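Local coordinates for protein beta sliding clamp (Pseudomonas aeruginosa, PDB 6AMS) that forms a ring-shaped head-to-tail homodimer around DNA and probably confers processivity by tethering DNA polymerases and other proteins to it, at residues Ile5-Leu10 against Ile78-Pro83; Lys12-Val17 against Leu42-Thr47; Asn84-Asp89 against Val99-Ser104. All coordinates share one frame; numbering follows the deposited sequence.

Contact 1 of 3, residues Ile5-Leu10 against Ile78-Pro83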
loop_
_atom_site.group_PDB
_atom_site.type_symbol
_atom_site.label_atom_id
_atom_site.label_comp_id
_atom_site.label_asym_id
_atom_site.label_seq_id
_atom_site.Cartn_x
_atom_site.Cartn_y
_atom_site.Cartn_z
ATOM N N ILE A 5 11.594 -27.313 -16.073
ATOM C CA ILE A 5 10.913 -27.204 -14.800
ATOM C C ILE A 5 9.527 -26.580 -14.970
ATOM O O ILE A 5 9.315 -25.755 -15.842
ATOM C CB ILE A 5 11.780 -26.393 -13.804
ATOM C CG1 ILE A 5 11.255 -26.513 -12.374
ATOM C CG2 ILE A 5 11.892 -24.952 -14.247
ATOM C CD1 ILE A 5 12.148 -25.883 -11.334
ATOM N N GLN A 6 8.579 -27.008 -14.145
ATOM C CA GLN A 6 7.222 -26.477 -14.167
ATOM C C GLN A 6 7.229 -25.058 -13.645
ATOM O O GLN A 6 8.049 -24.709 -12.812
ATOM C CB GLN A 6 6.310 -27.325 -13.302
ATOM C CG GLN A 6 5.784 -28.557 -13.996
ATOM C CD GLN A 6 4.431 -28.322 -14.620
ATOM O OE1 GLN A 6 3.496 -27.904 -13.947
ATOM N NE2 GLN A 6 4.317 -28.602 -15.908
ATOM N N ARG A 7 6.288 -24.247 -14.097
ATOM C CA ARG A 7 6.258 -22.858 -13.676
ATOM C C ARG A 7 6.110 -22.740 -12.168
ATOM O O ARG A 7 6.804 -21.972 -11.532
ATOM C CB ARG A 7 5.096 -22.139 -14.358
ATOM C CG ARG A 7 4.792 -20.764 -13.803
ATOM C CD ARG A 7 3.403 -20.313 -14.202
ATOM N NE ARG A 7 3.058 -19.013 -13.652
ATOM C CZ ARG A 7 2.403 -18.823 -12.515
ATOM N NH1 ARG A 7 2.010 -19.850 -11.791
ATOM N NH2 ARG A 7 2.146 -17.603 -12.110
ATOM N N GLU A 8 5.221 -23.530 -11.599
ATOM C CA GLU A 8 4.996 -23.509 -10.171
ATOM C C GLU A 8 6.198 -23.975 -9.366
ATOM O O GLU A 8 6.516 -23.412 -8.334
ATOM C CB GLU A 8 3.745 -24.310 -9.819
ATOM C CG GLU A 8 2.459 -23.684 -10.325
ATOM C CD GLU A 8 2.345 -23.677 -11.830
ATOM O OE1 GLU A 8 2.982 -24.513 -12.479
ATOM O OE2 GLU A 8 1.610 -22.841 -12.366
ATOM N N ALA A 9 6.869 -25.005 -9.853
ATOM C CA ALA A 9 8.023 -25.558 -9.161
ATOM C C ALA A 9 9.156 -24.557 -9.034
ATOM O O ALA A 9 9.842 -24.517 -8.035
ATOM C CB ALA A 9 8.494 -26.831 -9.830
ATOM N N LEU A 10 9.362 -23.773 -10.071
ATOM C CA LEU A 10 10.403 -22.782 -10.069
ATOM C C LEU A 10 10.003 -21.513 -9.325
ATOM O O LEU A 10 10.828 -20.877 -8.693
ATOM C CB LEU A 10 10.749 -22.427 -11.507
ATOM C CG LEU A 10 11.630 -21.206 -11.713
ATOM C CD1 LEU A 10 12.951 -21.408 -11.000
ATOM C CD2 LEU A 10 11.841 -20.953 -13.188
ATOM N N ILE A 78 9.134 -12.908 -14.964
ATOM C CA ILE A 78 8.917 -13.684 -16.161
ATOM C C ILE A 78 8.197 -14.979 -15.779
ATOM O O ILE A 78 7.216 -15.329 -16.380
ATOM C CB ILE A 78 10.236 -13.972 -16.905
ATOM C CG1 ILE A 78 10.812 -12.709 -17.498
ATOM C CG2 ILE A 78 10.015 -14.955 -18.044
ATOM C CD1 ILE A 78 12.295 -12.847 -17.794
ATOM N N CYS A 79 8.669 -15.651 -14.744
ATOM C CA CYS A 79 8.076 -16.901 -14.291
ATOM C C CYS A 79 6.618 -16.714 -13.794
ATOM O O CYS A 79 5.747 -17.535 -14.064
ATOM C CB CYS A 79 8.959 -17.504 -13.197
ATOM S SG CYS A 79 8.518 -19.182 -12.702
ATOM N N LYS A 80 6.379 -15.622 -13.084
ATOM C CA LYS A 80 5.055 -15.272 -12.553
ATOM C C LYS A 80 4.065 -15.081 -13.699
ATOM O O LYS A 80 2.976 -15.634 -13.676
ATOM C CB LYS A 80 5.158 -13.974 -11.702
ATOM C CG LYS A 80 3.930 -13.528 -10.923
ATOM C CD LYS A 80 3.370 -14.614 -10.003
ATOM C CE LYS A 80 2.189 -14.062 -9.199
ATOM N NZ LYS A 80 0.898 -14.000 -9.964
ATOM N N SER A 81 4.487 -14.339 -14.716
ATOM C CA SER A 81 3.609 -13.941 -15.818
ATOM C C SER A 81 3.298 -15.035 -16.819
ATOM O O SER A 81 2.482 -14.817 -17.700
ATOM C CB SER A 81 4.254 -12.796 -16.583
ATOM O OG SER A 81 5.421 -13.255 -17.253
ATOM N N LEU A 82 3.962 -16.161 -16.727
ATOM C CA LEU A 82 3.708 -17.259 -17.614
ATOM C C LEU A 82 2.420 -17.965 -17.262
ATOM O O LEU A 82 1.911 -17.860 -16.176
ATOM C CB LEU A 82 4.879 -18.223 -17.624
ATOM C CG LEU A 82 6.178 -17.737 -18.260
ATOM C CD1 LEU A 82 7.317 -18.654 -17.951
ATOM C CD2 LEU A 82 6.009 -17.549 -19.745
ATOM N N PRO A 83 1.877 -18.676 -18.221
ATOM C CA PRO A 83 0.655 -19.424 -18.074
ATOM C C PRO A 83 0.781 -20.519 -17.055
ATOM O O PRO A 83 1.787 -21.090 -16.872
ATOM C CB PRO A 83 0.448 -19.997 -19.449
ATOM C CG PRO A 83 1.180 -19.114 -20.339
ATOM C CD PRO A 83 2.356 -18.707 -19.590
#
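Arg7 reaches across to the backbone at the end of helix 72-81. Its NH2 gives a short, nearly straight hydrogen bond to Lys80 O (2.6 Å, 174° at the hydrogen). The carbonyl oxygen lies in the guanidinium plane and is met on a lone pair. NE adds a weak bond to the same Lys80 O at 3.4 Å. Three further carbonyls stand obliquely round the group: Arg7 NE is 3.0 Å from Leu82 O and 3.1 Å from Cys79 O, and Arg7 CD lies 3.2 Å from Pro83 O. The positive group thus sits among backbone oxygens of the last helix residues and the loop after them, a setting that would be expected to suit its charge. With CG anti to the backbone N (chi1 169°) and the chain extended to NE, Arg7 carries its guanidinium to these carbonyls.

Glu8 holds the other end of the guanidinium. Arg7 NH1 makes a salt bridge to Glu8 OE2 (3.1 Å), coming from above the carboxylate plane. Glu8 OE2 also accepts a hydrogen bond from Asp85 N, which fixes the acid in turn. Lys80 NZ, of like charge, lies 4.4 Å from Arg7 NH2.

Beside the polar group, Cys79 SG packs on Leu10 CD2 at 3.8 Å. Leu10, Cys79 and Leu82 all also rest on Ile88 of strand 87-93. On the subunit interface, Ser81 O accepts a hydrogen bond from Arg270 NH1 of the second subunit, and that arginine also packs on Leu82 and Pro83.

The arrangement joins the start of helix 7-18 to the end of helix 72-81. It belongs to the helix pair that lies against the sheets in the N-terminal domain of this DNA-encircling fold.

Contact 2 of 3, residues Lys12-Val17 against Leu42-Thr47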
loop_
_atom_site.group_PDB
_atom_site.type_symbol
_atom_site.label_atom_id
_atom_site.label_comp_id
_atom_site.label_asym_id
_atom_site.label_seq_id
_atom_site.Cartn_x
_atom_site.Cartn_y
_atom_site.Cartn_z
ATOM N N LYS A 12 7.998 -20.994 -6.614
ATOM C CA LYS A 12 8.011 -21.035 -5.154
ATOM C C LYS A 12 9.377 -20.644 -4.531
ATOM O O LYS A 12 9.447 -19.672 -3.797
ATOM C CB LYS A 12 7.463 -22.388 -4.665
ATOM C CG LYS A 12 7.692 -22.738 -3.215
ATOM C CD LYS A 12 6.931 -24.028 -2.896
ATOM C CE LYS A 12 7.502 -24.811 -1.716
ATOM N NZ LYS A 12 7.504 -26.266 -2.029
ATOM N N PRO A 13 10.466 -21.382 -4.832
ATOM C CA PRO A 13 11.767 -21.000 -4.285
ATOM C C PRO A 13 12.302 -19.699 -4.849
ATOM O O PRO A 13 13.050 -18.991 -4.165
ATOM C CB PRO A 13 12.663 -22.161 -4.684
ATOM C CG PRO A 13 12.028 -22.703 -5.910
ATOM C CD PRO A 13 10.564 -22.603 -5.648
ATOM N N LEU A 14 11.920 -19.370 -6.070
ATOM C CA LEU A 14 12.345 -18.118 -6.678
ATOM C C LEU A 14 11.694 -16.925 -5.999
ATOM O O LEU A 14 12.352 -15.918 -5.789
ATOM C CB LEU A 14 12.055 -18.162 -8.167
ATOM C CG LEU A 14 12.563 -17.064 -9.055
ATOM C CD1 LEU A 14 14.075 -16.909 -8.894
ATOM C CD2 LEU A 14 12.197 -17.409 -10.500
ATOM N N GLN A 15 10.418 -17.041 -5.619
ATOM C CA GLN A 15 9.774 -16.026 -4.745
ATOM C C GLN A 15 10.408 -15.946 -3.350
ATOM O O GLN A 15 10.596 -14.855 -2.821
ATOM C CB GLN A 15 8.248 -16.238 -4.636
ATOM C CG GLN A 15 7.459 -15.772 -5.872
ATOM C CD GLN A 15 5.960 -16.070 -5.780
ATOM O OE1 GLN A 15 5.549 -17.114 -5.244
ATOM N NE2 GLN A 15 5.133 -15.147 -6.297
ATOM N N LEU A 16 10.771 -17.088 -2.768
ATOM C CA LEU A 16 11.504 -17.083 -1.485
ATOM C C LEU A 16 12.825 -16.329 -1.592
ATOM O O LEU A 16 13.032 -15.413 -0.836
ATOM C CB LEU A 16 11.757 -18.496 -0.953
ATOM C CG LEU A 16 11.266 -18.860 0.432
ATOM C CD1 LEU A 16 9.733 -18.793 0.529
ATOM C CD2 LEU A 16 11.826 -20.248 0.740
ATOM N N VAL A 17 13.687 -16.663 -2.546
ATOM C CA VAL A 17 14.991 -15.977 -2.620
ATOM C C VAL A 17 14.886 -14.481 -2.964
ATOM O O VAL A 17 15.697 -13.659 -2.530
ATOM C CB VAL A 17 16.000 -16.681 -3.582
ATOM C CG1 VAL A 17 16.208 -18.125 -3.182
ATOM C CG2 VAL A 17 15.576 -16.595 -5.032
ATOM N N LEU A 42 18.136 -28.313 -8.336
ATOM C CA LEU A 42 18.343 -26.924 -8.669
ATOM C C LEU A 42 18.359 -26.159 -7.356
ATOM O O LEU A 42 17.459 -26.300 -6.537
ATOM C CB LEU A 42 17.223 -26.406 -9.568
ATOM C CG LEU A 42 17.175 -24.891 -9.767
ATOM C CD1 LEU A 42 18.492 -24.356 -10.305
ATOM C CD2 LEU A 42 16.016 -24.481 -10.654
ATOM N N SER A 43 19.401 -25.367 -7.152
ATOM C CA SER A 43 19.517 -24.561 -5.950
ATOM C C SER A 43 19.462 -23.107 -6.360
ATOM O O SER A 43 20.107 -22.709 -7.317
ATOM C CB SER A 43 20.817 -24.854 -5.215
ATOM O OG SER A 43 20.725 -26.064 -4.493
ATOM N N LEU A 44 18.679 -22.313 -5.648
ATOM C CA LEU A 44 18.569 -20.905 -5.988
ATOM C C LEU A 44 18.984 -20.121 -4.756
ATOM O O LEU A 44 18.463 -20.382 -3.647
ATOM C CB LEU A 44 17.144 -20.533 -6.405
ATOM C CG LEU A 44 16.471 -21.316 -7.528
ATOM C CD1 LEU A 44 15.881 -22.619 -6.986
ATOM C CD2 LEU A 44 15.362 -20.471 -8.128
ATOM N N THR A 45 19.941 -19.214 -4.942
ATOM C CA THR A 45 20.504 -18.424 -3.857
ATOM C C THR A 45 20.408 -16.913 -4.039
ATOM O O THR A 45 20.703 -16.387 -5.102
ATOM C CB THR A 45 21.986 -18.796 -3.658
ATOM O OG1 THR A 45 22.102 -20.210 -3.488
ATOM C CG2 THR A 45 22.571 -18.100 -2.446
ATOM N N GLY A 46 19.979 -16.224 -2.988
ATOM C CA GLY A 46 19.876 -14.780 -2.998
ATOM C C GLY A 46 20.540 -14.217 -1.761
ATOM O O GLY A 46 20.489 -14.828 -0.702
ATOM N N THR A 47 21.202 -13.077 -1.892
ATOM C CA THR A 47 21.849 -12.469 -0.743
ATOM C C THR A 47 21.948 -10.952 -0.818
ATOM O O THR A 47 21.979 -10.378 -1.896
ATOM C CB THR A 47 23.266 -13.025 -0.550
ATOM O OG1 THR A 47 23.782 -12.584 0.708
ATOM C CG2 THR A 47 24.174 -12.549 -1.659
#
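Leu44 sets CG anti to its own carbonyl carbon (chi1 -54°), which turns both its methyl groups to the helix. Its CD1 meets the ring of Pro13, 4.0 Å from Pro13 CB. Leu14 turns CG anti to its backbone N (chi1 -172°), and this brings its CD1 to Leu44 CD2 at 3.9 Å. These two side chains cross at about a right angle. Val17 places CG1 anti to its carbonyl carbon and so comes down on the strand backbone. Its CG1 lies 3.2 Å from Leu44 O, a tight approach, and 4.1 Å from Leu44 CB. Gly46 has no side chain to stand between the backbones here, and Val17 CA comes to 5.0 Å from Gly46 CA. No hydrogen bond crosses the contact; it is buried apolar packing.

The helix segment runs nearly parallel to the strand, at 16° with the axes 8.1 Å apart. A kink lies at Pro13, whose N makes no bond to the preceding turn. Val33 of strand 32-38 touches both Val17 and Leu44. On the other helix, 72-81, Leu75 and Met76 pack on Leu14. Strand 41-47 itself is hydrogen-bonded between strands 32-38 and 51-58.

Contact 3 of 3, residues Asn84-Asp89 against Val99-Ser104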
loop_
_atom_site.group_PDB
_atom_site.type_symbol
_atom_site.label_atom_id
_atom_site.label_comp_id
_atom_site.label_asym_id
_atom_site.label_seq_id
_atom_site.Cartn_x
_atom_site.Cartn_y
_atom_site.Cartn_z
ATOM N N ASN A 84 -0.309 -20.835 -16.422
ATOM C CA ASN A 84 -0.286 -21.840 -15.406
ATOM C C ASN A 84 0.173 -23.207 -15.906
ATOM O O ASN A 84 -0.105 -23.609 -16.994
ATOM C CB ASN A 84 -1.670 -21.958 -14.778
ATOM C CG ASN A 84 -2.064 -20.749 -13.936
ATOM O OD1 ASN A 84 -1.436 -20.418 -12.963
ATOM N ND2 ASN A 84 -3.141 -20.128 -14.296
ATOM N N ASP A 85 0.952 -23.870 -15.063
ATOM C CA ASP A 85 1.477 -25.220 -15.279
ATOM C C ASP A 85 2.358 -25.476 -16.511
ATOM O O ASP A 85 2.606 -26.616 -16.866
ATOM C CB ASP A 85 0.337 -26.247 -15.211
ATOM C CG ASP A 85 -0.593 -26.021 -14.025
ATOM O OD1 ASP A 85 -0.125 -26.023 -12.869
ATOM O OD2 ASP A 85 -1.809 -25.864 -14.251
ATOM N N VAL A 86 2.820 -24.417 -17.156
ATOM C CA VAL A 86 3.673 -24.520 -18.331
ATOM C C VAL A 86 5.083 -25.021 -18.001
ATOM O O VAL A 86 5.645 -24.661 -16.984
ATOM C CB VAL A 86 3.775 -23.150 -19.027
ATOM C CG1 VAL A 86 4.545 -22.175 -18.166
ATOM C CG2 VAL A 86 4.437 -23.265 -20.387
ATOM N N LEU A 87 5.657 -25.853 -18.861
ATOM C CA LEU A 87 7.011 -26.333 -18.639
ATOM C C LEU A 87 8.014 -25.299 -19.165
ATOM O O LEU A 87 7.916 -24.855 -20.291
ATOM C CB LEU A 87 7.220 -27.682 -19.306
ATOM C CG LEU A 87 8.576 -28.321 -19.042
ATOM C CD1 LEU A 87 8.663 -28.787 -17.605
ATOM C CD2 LEU A 87 8.806 -29.476 -19.992
ATOM N N ILE A 88 8.984 -24.928 -18.340
ATOM C CA ILE A 88 9.960 -23.940 -18.719
ATOM C C ILE A 88 11.316 -24.564 -19.015
ATOM O O ILE A 88 11.822 -25.284 -18.230
ATOM C CB ILE A 88 10.133 -22.899 -17.612
ATOM C CG1 ILE A 88 8.788 -22.439 -17.106
ATOM C CG2 ILE A 88 10.952 -21.739 -18.100
ATOM C CD1 ILE A 88 8.864 -21.463 -15.983
ATOM N N ASP A 89 11.893 -24.239 -20.155
ATOM C CA ASP A 89 13.195 -24.752 -20.565
ATOM C C ASP A 89 14.216 -23.635 -20.353
ATOM O O ASP A 89 14.067 -22.549 -20.896
ATOM C CB ASP A 89 13.144 -25.165 -22.041
ATOM C CG ASP A 89 14.400 -25.869 -22.482
ATOM O OD1 ASP A 89 15.443 -25.231 -22.833
ATOM O OD2 ASP A 89 14.335 -27.105 -22.494
ATOM N N VAL A 99 15.269 -18.558 -21.856
ATOM C CA VAL A 99 14.091 -19.125 -21.229
ATOM C C VAL A 99 12.990 -19.356 -22.252
ATOM O O VAL A 99 12.540 -18.430 -22.915
ATOM C CB VAL A 99 13.588 -18.226 -20.089
ATOM C CG1 VAL A 99 12.395 -18.857 -19.397
ATOM C CG2 VAL A 99 14.710 -17.973 -19.098
ATOM N N LYS A 100 12.574 -20.607 -22.377
ATOM C CA LYS A 100 11.530 -20.978 -23.304
ATOM C C LYS A 100 10.384 -21.648 -22.626
ATOM O O LYS A 100 10.568 -22.486 -21.825
ATOM C CB LYS A 100 12.071 -21.922 -24.364
ATOM C CG LYS A 100 13.145 -21.355 -25.258
ATOM C CD LYS A 100 14.189 -22.381 -25.696
ATOM C CE LYS A 100 15.545 -21.706 -25.918
ATOM N NZ LYS A 100 16.786 -22.525 -25.748
ATOM N N ALA A 101 9.187 -21.210 -22.919
ATOM C CA ALA A 101 8.003 -21.817 -22.388
ATOM C C ALA A 101 6.886 -21.572 -23.351
ATOM O O ALA A 101 6.530 -20.462 -23.581
ATOM C CB ALA A 101 7.687 -21.218 -21.052
ATOM N N GLY A 102 6.268 -22.617 -23.866
ATOM C CA GLY A 102 5.201 -22.414 -24.810
ATOM C C GLY A 102 5.704 -21.652 -26.017
ATOM O O GLY A 102 6.586 -22.055 -26.694
ATOM N N ARG A 103 5.112 -20.511 -26.274
ATOM C CA ARG A 103 5.510 -19.706 -27.385
ATOM C C ARG A 103 6.226 -18.424 -26.950
ATOM O O ARG A 103 6.334 -17.502 -27.684
ATOM C CB ARG A 103 4.267 -19.373 -28.183
ATOM C CG ARG A 103 4.489 -19.424 -29.671
ATOM C CD ARG A 103 3.237 -19.030 -30.405
ATOM N NE ARG A 103 2.367 -20.144 -30.726
ATOM C CZ ARG A 103 1.322 -20.022 -31.522
ATOM N NH1 ARG A 103 1.047 -18.861 -32.066
ATOM N NH2 ARG A 103 0.572 -21.053 -31.783
ATOM N N SER A 104 6.732 -18.387 -25.748
ATOM C CA SER A 104 7.426 -17.225 -25.285
ATOM C C SER A 104 8.886 -17.470 -25.169
ATOM O O SER A 104 9.283 -18.482 -24.716
ATOM C CB SER A 104 6.913 -16.844 -23.936
ATOM O OG SER A 104 5.559 -16.687 -23.987
#
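Asp89 and Lys100 form the tight part of the contact, an antiparallel hydrogen-bonded pair. Asp89 N gives a bond of 2.8 Å to Lys100 O, and Lys100 N returns one of 2.9 Å to Asp89 O. Close by, Ile88 CG2 presses on Val99 CG1 at 3.5 Å. Each of these two methyl groups is anti to its own backbone N, and the side chains meet at a slant. Val86 CG2 packs on Ala101 CB at 3.9 Å.

The more exposed side is looser. The Asp89 and Lys100 side chains run alongside each other, but Asp89 OD1 and Lys100 NZ stay 4.2 Å apart, too far for a salt bridge. The aspartate has other partners: OD2 is hydrogen-bonded to His2 NE2, and OD1 makes a salt bridge to Arg91. The chain leaves strand 96-101 through a type II' turn, Ala101 to Ser104. Exposed Gly102, the second residue of the turn, takes the positive phi (60°) that such a turn requires there.

The two segments belong to the beta hairpin of strands 87-93 and 96-101. At the end of the turn, Ser104 pairs antiparallel with a strand of the second subunit. The sheet therefore runs on across the dimer interface, as is characteristic of the ring in this family.

All three contacts lie in the N-terminal domain. Contact 1 is the middle one. Its centre is about 13 Å from that of contact 2, and helix 7-18 serves both. Leu10 CD1 meets Leu44 CD2 at 3.9 Å, so the apolar packing continues from one to the other. Contact 3 is nearer still, with centres about 7 Å apart. There Ile5 O and Ile88 N are 2.7 Å apart, a backbone hydrogen bond that joins strand 2-6 to the hairpin. Contacts 2 and 3 do not touch; their nearest atoms are about 8 Å apart. Contacts 1 and 3 both reach the second subunit, whereas no other chain of the assembly touches contact 2.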